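Local coordinates for mannan endo-1,4-beta-mannosidase (PDB 2C0H), which hydrolyses internal beta-1,4 linkages in the backbone of mannans and cleaves mannotetraose and longer oligomers, but not mannotriose or mannobiose, at residues N227-N239 against N273-L286. The protein carries 3 engineered substitutions. Sequence-based numbering, arbitrary orientation.
Sequences NMKADTDAMGFHN and NESPFKHSFSNFRL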
loop_
_atom_site.group_PDB
_atom_site.type_symbol
_atom_site.label_atom_id
_atom_site.label_comp_id
_atom_site.label_asym_id
_atom_site.label_seq_id
_atom_site.Cartn_x
_atom_site.Cartn_y
_atom_site.Cartn_z
ATOM N N ASN A 227 -10.900 -2.766 3.956
ATOM C CA ASN A 227 -12.298 -2.758 3.507
ATOM C C ASN A 227 -12.778 -1.321 3.345
ATOM O O ASN A 227 -12.383 -0.441 4.106
ATOM C CB ASN A 227 -13.188 -3.523 4.500
ATOM C CG ASN A 227 -14.635 -3.668 4.035
ATOM O OD1 ASN A 227 -15.465 -2.802 4.279
ATOM N ND2 ASN A 227 -14.953 -4.806 3.436
ATOM N N MET A 228 -13.638 -1.092 2.361
ATOM C CA MET A 228 -14.184 0.238 2.117
ATOM C C MET A 228 -14.914 0.871 3.311
ATOM O O MET A 228 -15.023 2.100 3.369
ATOM C CB MET A 228 -15.122 0.179 0.909
ATOM C CG MET A 228 -15.600 1.500 0.378
ATOM S SD MET A 228 -14.308 2.617 -0.198
ATOM C CE MET A 228 -13.599 1.640 -1.485
ATOM N N LYS A 229 -15.423 0.074 4.250
ATOM C CA LYS A 229 -16.068 0.613 5.460
ATOM C C LYS A 229 -15.198 1.557 6.286
ATOM O O LYS A 229 -15.736 2.330 7.072
ATOM C CB LYS A 229 -16.580 -0.517 6.363
ATOM C CG LYS A 229 -17.800 -1.200 5.798
ATOM C CD LYS A 229 -18.288 -2.319 6.678
ATOM C CE LYS A 229 -19.597 -2.884 6.144
ATOM N NZ LYS A 229 -20.078 -4.039 6.963
ATOM N N ALA A 230 -13.885 1.497 6.095
ATOM C CA ALA A 230 -12.948 2.381 6.788
ATOM C C ALA A 230 -12.358 3.470 5.868
ATOM O O ALA A 230 -11.463 4.217 6.281
ATOM C CB ALA A 230 -11.846 1.550 7.417
ATOM N N ASP A 231 -12.845 3.558 4.627
ATOM C CA ASP A 231 -12.193 4.382 3.586
ATOM C C ASP A 231 -13.166 5.278 2.795
ATOM O O ASP A 231 -12.806 5.779 1.728
ATOM C CB ASP A 231 -11.382 3.483 2.613
ATOM C CG ASP A 231 -10.109 4.159 2.085
ATOM O OD1 ASP A 231 -10.200 5.195 1.389
ATOM O OD2 ASP A 231 -8.995 3.642 2.336
ATOM N N THR A 232 -14.369 5.507 3.323
ATOM C CA THR A 232 -15.340 6.433 2.704
ATOM C C THR A 232 -16.261 7.059 3.745
ATOM O O THR A 232 -16.626 6.412 4.734
ATOM C CB THR A 232 -16.202 5.746 1.594
ATOM O OG1 THR A 232 -17.067 6.715 0.986
ATOM C CG2 THR A 232 -17.056 4.616 2.140
ATOM N N ASP A 233 -16.642 8.315 3.513
ATOM C CA ASP A 233 -17.634 8.988 4.333
ATOM C C ASP A 233 -19.055 8.836 3.762
ATOM O O ASP A 233 -20.012 9.340 4.346
ATOM C CB ASP A 233 -17.274 10.471 4.494
ATOM C CG ASP A 233 -16.021 10.689 5.341
ATOM O OD1 ASP A 233 -15.840 9.984 6.362
ATOM O OD2 ASP A 233 -15.227 11.600 5.011
ATOM N N ALA A 234 -19.190 8.157 2.624
ATOM C CA ALA A 234 -20.500 7.835 2.057
ATOM C C ALA A 234 -21.082 6.555 2.668
ATOM O O ALA A 234 -20.407 5.852 3.419
ATOM C CB ALA A 234 -20.392 7.701 0.552
ATOM N N MET A 235 -22.350 6.274 2.356
ATOM C CA MET A 235 -23.012 5.013 2.719
ATOM C C MET A 235 -23.089 4.718 4.229
ATOM O O MET A 235 -23.244 3.560 4.635
ATOM C CB MET A 235 -22.327 3.841 1.988
ATOM C CG MET A 235 -22.092 4.071 0.503
ATOM S SD MET A 235 -21.282 2.670 -0.304
ATOM C CE MET A 235 -22.606 1.475 -0.362
ATOM N N GLY A 236 -22.997 5.750 5.067
ATOM C CA GLY A 236 -23.046 5.565 6.517
ATOM C C GLY A 236 -21.751 5.118 7.179
ATOM O O GLY A 236 -21.750 4.707 8.351
ATOM N N PHE A 237 -20.642 5.206 6.450
ATOM C CA PHE A 237 -19.332 4.815 6.970
ATOM C C PHE A 237 -18.493 6.054 7.252
ATOM O O PHE A 237 -18.970 7.178 7.103
ATOM C CB PHE A 237 -18.625 3.891 5.977
ATOM C CG PHE A 237 -19.466 2.728 5.524
ATOM C CD1 PHE A 237 -20.210 1.995 6.434
ATOM C CD2 PHE A 237 -19.487 2.360 4.189
ATOM C CE1 PHE A 237 -20.991 0.922 6.018
ATOM C CE2 PHE A 237 -20.262 1.285 3.767
ATOM C CZ PHE A 237 -21.002 0.568 4.682
ATOM N N HIS A 238 -17.256 5.848 7.694
ATOM C CA HIS A 238 -16.327 6.953 7.921
ATOM C C HIS A 238 -14.965 6.651 7.304
ATOM O O HIS A 238 -14.505 5.511 7.330
ATOM C CB HIS A 238 -16.162 7.220 9.416
ATOM C CG HIS A 238 -17.403 7.730 10.079
ATOM N ND1 HIS A 238 -17.987 8.932 9.740
ATOM C CD2 HIS A 238 -18.166 7.207 11.067
ATOM C CE1 HIS A 238 -19.057 9.126 10.491
ATOM N NE2 HIS A 238 -19.191 8.091 11.301
ATOM N N ASN A 239 -14.323 7.670 6.737
ATOM C CA ASN A 239 -12.984 7.529 6.161
ATOM C C ASN A 239 -11.905 7.870 7.192
ATOM O O ASN A 239 -11.703 9.028 7.499
ATOM C CB ASN A 239 -12.839 8.431 4.921
ATOM C CG ASN A 239 -11.531 8.208 4.141
ATOM O OD1 ASN A 239 -10.681 7.383 4.488
ATOM N ND2 ASN A 239 -11.372 8.974 3.065
ATOM N N ASN A 273 -22.119 -4.904 -0.259
ATOM C CA ASN A 273 -22.508 -3.660 -0.917
ATOM C C ASN A 273 -21.431 -2.579 -0.855
ATOM O O ASN A 273 -21.452 -1.655 -1.648
ATOM C CB ASN A 273 -23.805 -3.100 -0.329
ATOM C CG ASN A 273 -24.385 -1.955 -1.171
ATOM O OD1 ASN A 273 -24.562 -2.083 -2.386
ATOM N ND2 ASN A 273 -24.674 -0.835 -0.524
ATOM N N GLU A 274 -20.497 -2.689 0.086
ATOM C CA GLU A 274 -19.399 -1.725 0.178
ATOM C C GLU A 274 -18.285 -1.912 -0.867
ATOM O O GLU A 274 -17.443 -1.020 -1.055
ATOM C CB GLU A 274 -18.802 -1.737 1.598
ATOM C CG GLU A 274 -17.783 -2.831 1.889
ATOM C CD GLU A 274 -18.379 -4.202 2.109
ATOM O OE1 GLU A 274 -19.616 -4.323 2.249
ATOM O OE2 GLU A 274 -17.583 -5.169 2.144
ATOM N N SER A 275 -18.246 -3.055 -1.553
ATOM C CA SER A 275 -17.124 -3.357 -2.446
ATOM C C SER A 275 -16.989 -2.419 -3.653
ATOM O O SER A 275 -17.990 -2.105 -4.289
ATOM C CB SER A 275 -17.224 -4.784 -2.991
ATOM O OG SER A 275 -16.214 -5.017 -3.958
ATOM N N PRO A 276 -15.751 -1.997 -3.982
ATOM C CA PRO A 276 -15.523 -1.235 -5.212
ATOM C C PRO A 276 -15.884 -1.983 -6.488
ATOM O O PRO A 276 -16.007 -1.351 -7.524
ATOM C CB PRO A 276 -14.028 -0.905 -5.182
ATOM C CG PRO A 276 -13.433 -1.749 -4.135
ATOM C CD PRO A 276 -14.506 -2.165 -3.206
ATOM N N PHE A 277 -16.047 -3.301 -6.436
ATOM C CA PHE A 277 -16.544 -4.012 -7.621
ATOM C C PHE A 277 -18.076 -3.979 -7.793
ATOM O O PHE A 277 -18.594 -4.537 -8.771
ATOM C CB PHE A 277 -16.015 -5.458 -7.640
ATOM C CG PHE A 277 -14.532 -5.553 -7.917
ATOM C CD1 PHE A 277 -13.995 -5.212 -9.157
ATOM C CD2 PHE A 277 -13.648 -5.985 -6.935
ATOM C CE1 PHE A 277 -12.630 -5.277 -9.401
ATOM C CE2 PHE A 277 -12.281 -6.065 -7.188
ATOM C CZ PHE A 277 -11.764 -5.705 -8.412
ATOM N N LYS A 278 -18.795 -3.325 -6.881
ATOM C CA LYS A 278 -20.261 -3.165 -6.983
ATOM C C LYS A 278 -20.683 -1.734 -7.326
ATOM O O LYS A 278 -21.886 -1.456 -7.492
ATOM C CB LYS A 278 -20.936 -3.583 -5.675
ATOM C CG LYS A 278 -20.766 -5.059 -5.301
ATOM C CD LYS A 278 -21.230 -6.018 -6.401
ATOM C CE LYS A 278 -22.679 -5.820 -6.788
ATOM N NZ LYS A 278 -23.121 -6.872 -7.764
ATOM N N HIS A 279 -19.706 -0.840 -7.448
ATOM C CA HIS A 279 -19.971 0.583 -7.676
ATOM C C HIS A 279 -18.870 1.222 -8.506
ATOM O O HIS A 279 -17.739 0.727 -8.555
ATOM C CB HIS A 279 -20.041 1.337 -6.336
ATOM C CG HIS A 279 -21.040 0.788 -5.372
ATOM N ND1 HIS A 279 -22.381 1.096 -5.430
ATOM C CD2 HIS A 279 -20.892 -0.056 -4.325
ATOM C CE1 HIS A 279 -23.017 0.459 -4.463
ATOM N NE2 HIS A 279 -22.134 -0.245 -3.778
ATOM N N SER A 280 -19.190 2.351 -9.115
ATOM C CA SER A 280 -18.186 3.207 -9.729
ATOM C C SER A 280 -17.464 4.005 -8.645
ATOM O O SER A 280 -18.013 4.224 -7.560
ATOM C CB SER A 280 -18.821 4.149 -10.757
ATOM O OG SER A 280 -19.295 3.398 -11.877
ATOM N N PHE A 281 -16.234 4.405 -8.956
ATOM C CA PHE A 281 -15.414 5.205 -8.060
ATOM C C PHE A 281 -16.209 6.396 -7.502
ATOM O O PHE A 281 -16.092 6.718 -6.316
ATOM C CB PHE A 281 -14.166 5.672 -8.811
ATOM C CG PHE A 281 -13.367 6.724 -8.099
ATOM C CD1 PHE A 281 -12.467 6.384 -7.121
ATOM C CD2 PHE A 281 -13.501 8.058 -8.452
ATOM C CE1 PHE A 281 -11.700 7.372 -6.486
ATOM C CE2 PHE A 281 -12.756 9.039 -7.823
ATOM C CZ PHE A 281 -11.869 8.692 -6.833
ATOM N N SER A 282 -16.997 7.053 -8.346
ATOM C CA SER A 282 -17.716 8.273 -7.933
ATOM C C SER A 282 -18.745 8.065 -6.811
ATOM O O SER A 282 -19.122 9.009 -6.110
ATOM C CB SER A 282 -18.377 8.925 -9.142
ATOM O OG SER A 282 -19.294 8.030 -9.749
ATOM N N ASN A 283 -19.210 6.838 -6.619
ATOM C CA ASN A 283 -20.116 6.506 -5.511
ATOM C C ASN A 283 -19.556 6.831 -4.123
ATOM O O ASN A 283 -20.321 7.124 -3.199
ATOM C CB ASN A 283 -20.439 5.006 -5.560
ATOM C CG ASN A 283 -21.305 4.539 -4.404
ATOM O OD1 ASN A 283 -20.829 3.850 -3.490
ATOM N ND2 ASN A 283 -22.581 4.880 -4.442
ATOM N N PHE A 284 -18.227 6.776 -3.992
ATOM C CA PHE A 284 -17.557 6.847 -2.687
ATOM C C PHE A 284 -17.172 8.251 -2.265
ATOM O O PHE A 284 -16.709 8.438 -1.144
ATOM C CB PHE A 284 -16.355 5.896 -2.673
ATOM C CG PHE A 284 -16.740 4.470 -2.878
ATOM C CD1 PHE A 284 -17.421 3.791 -1.888
ATOM C CD2 PHE A 284 -16.444 3.816 -4.057
ATOM C CE1 PHE A 284 -17.808 2.478 -2.061
ATOM C CE2 PHE A 284 -16.820 2.498 -4.241
ATOM C CZ PHE A 284 -17.498 1.828 -3.248
ATOM N N ARG A 285 -17.379 9.219 -3.150
ATOM C CA ARG A 285 -17.224 10.648 -2.835
ATOM C C ARG A 285 -15.814 10.985 -2.334
ATOM O O ARG A 285 -15.637 11.754 -1.364
ATOM C CB ARG A 285 -18.291 11.116 -1.839
ATOM C CG ARG A 285 -19.738 10.710 -2.149
ATOM C CD ARG A 285 -20.157 10.996 -3.580
ATOM N NE ARG A 285 -20.012 12.402 -3.959
ATOM C CZ ARG A 285 -20.158 12.867 -5.199
ATOM N NH1 ARG A 285 -20.456 12.041 -6.201
ATOM N NH2 ARG A 285 -20.003 14.163 -5.445
ATOM N N LEU A 286 -14.819 10.424 -3.011
ATOM C CA LEU A 286 -13.417 10.668 -2.692
ATOM C C LEU A 286 -12.779 11.746 -3.573
ATOM O O LEU A 286 -13.169 11.943 -4.728
ATOM C CB LEU A 286 -12.636 9.368 -2.831
ATOM C CG LEU A 286 -13.138 8.245 -1.927
ATOM C CD1 LEU A 286 -12.477 6.941 -2.297
ATOM C CD2 LEU A 286 -12.909 8.583 -0.459
HETATM O O HOH W 1 -16.072 10.068 1.205
#
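N273 meets the methyl end of M235, its ND2 3.1 Å from M235 CE, while its backbone O accepts from H279 NE2 in the carbonyl plane. The side chain of E274, bent at chi2, crosses that of N227 at about a right angle: N227 ND2 donates to E274 OE2 (3.0 Å, 164°) on the anti side, 32° out of the carboxylate plane. N227 OD1 takes K229 N in an Asx turn; an alanine in place of this asparagine would probably leave E274 OE2 without its amide donor and the turn without its acceptor. P276 receives M228 CE against its CD. N283 lays OD1 over one face of the F284 ring, toward its rim, and 3.4 Å from M235 SD. The opposite face carries M228, bent at chi2 and chi3 to put SD 4.0 Å from the F284 centroid, a Met-aromatic contact. F284 O is gripped by T232 OG1 (2.8 Å) and by a water bridging to D233 N. L286 CD2 lies 3.6 Å from the backbone D231 O, a buried carbonyl with no hydrogen-bond partner in the model. The contact joins loops following neighbouring parallel strands 221-225 and 260-263 of the TIM barrel, beside W226, a probable substrate-binding residue of this family 5 glycosidase.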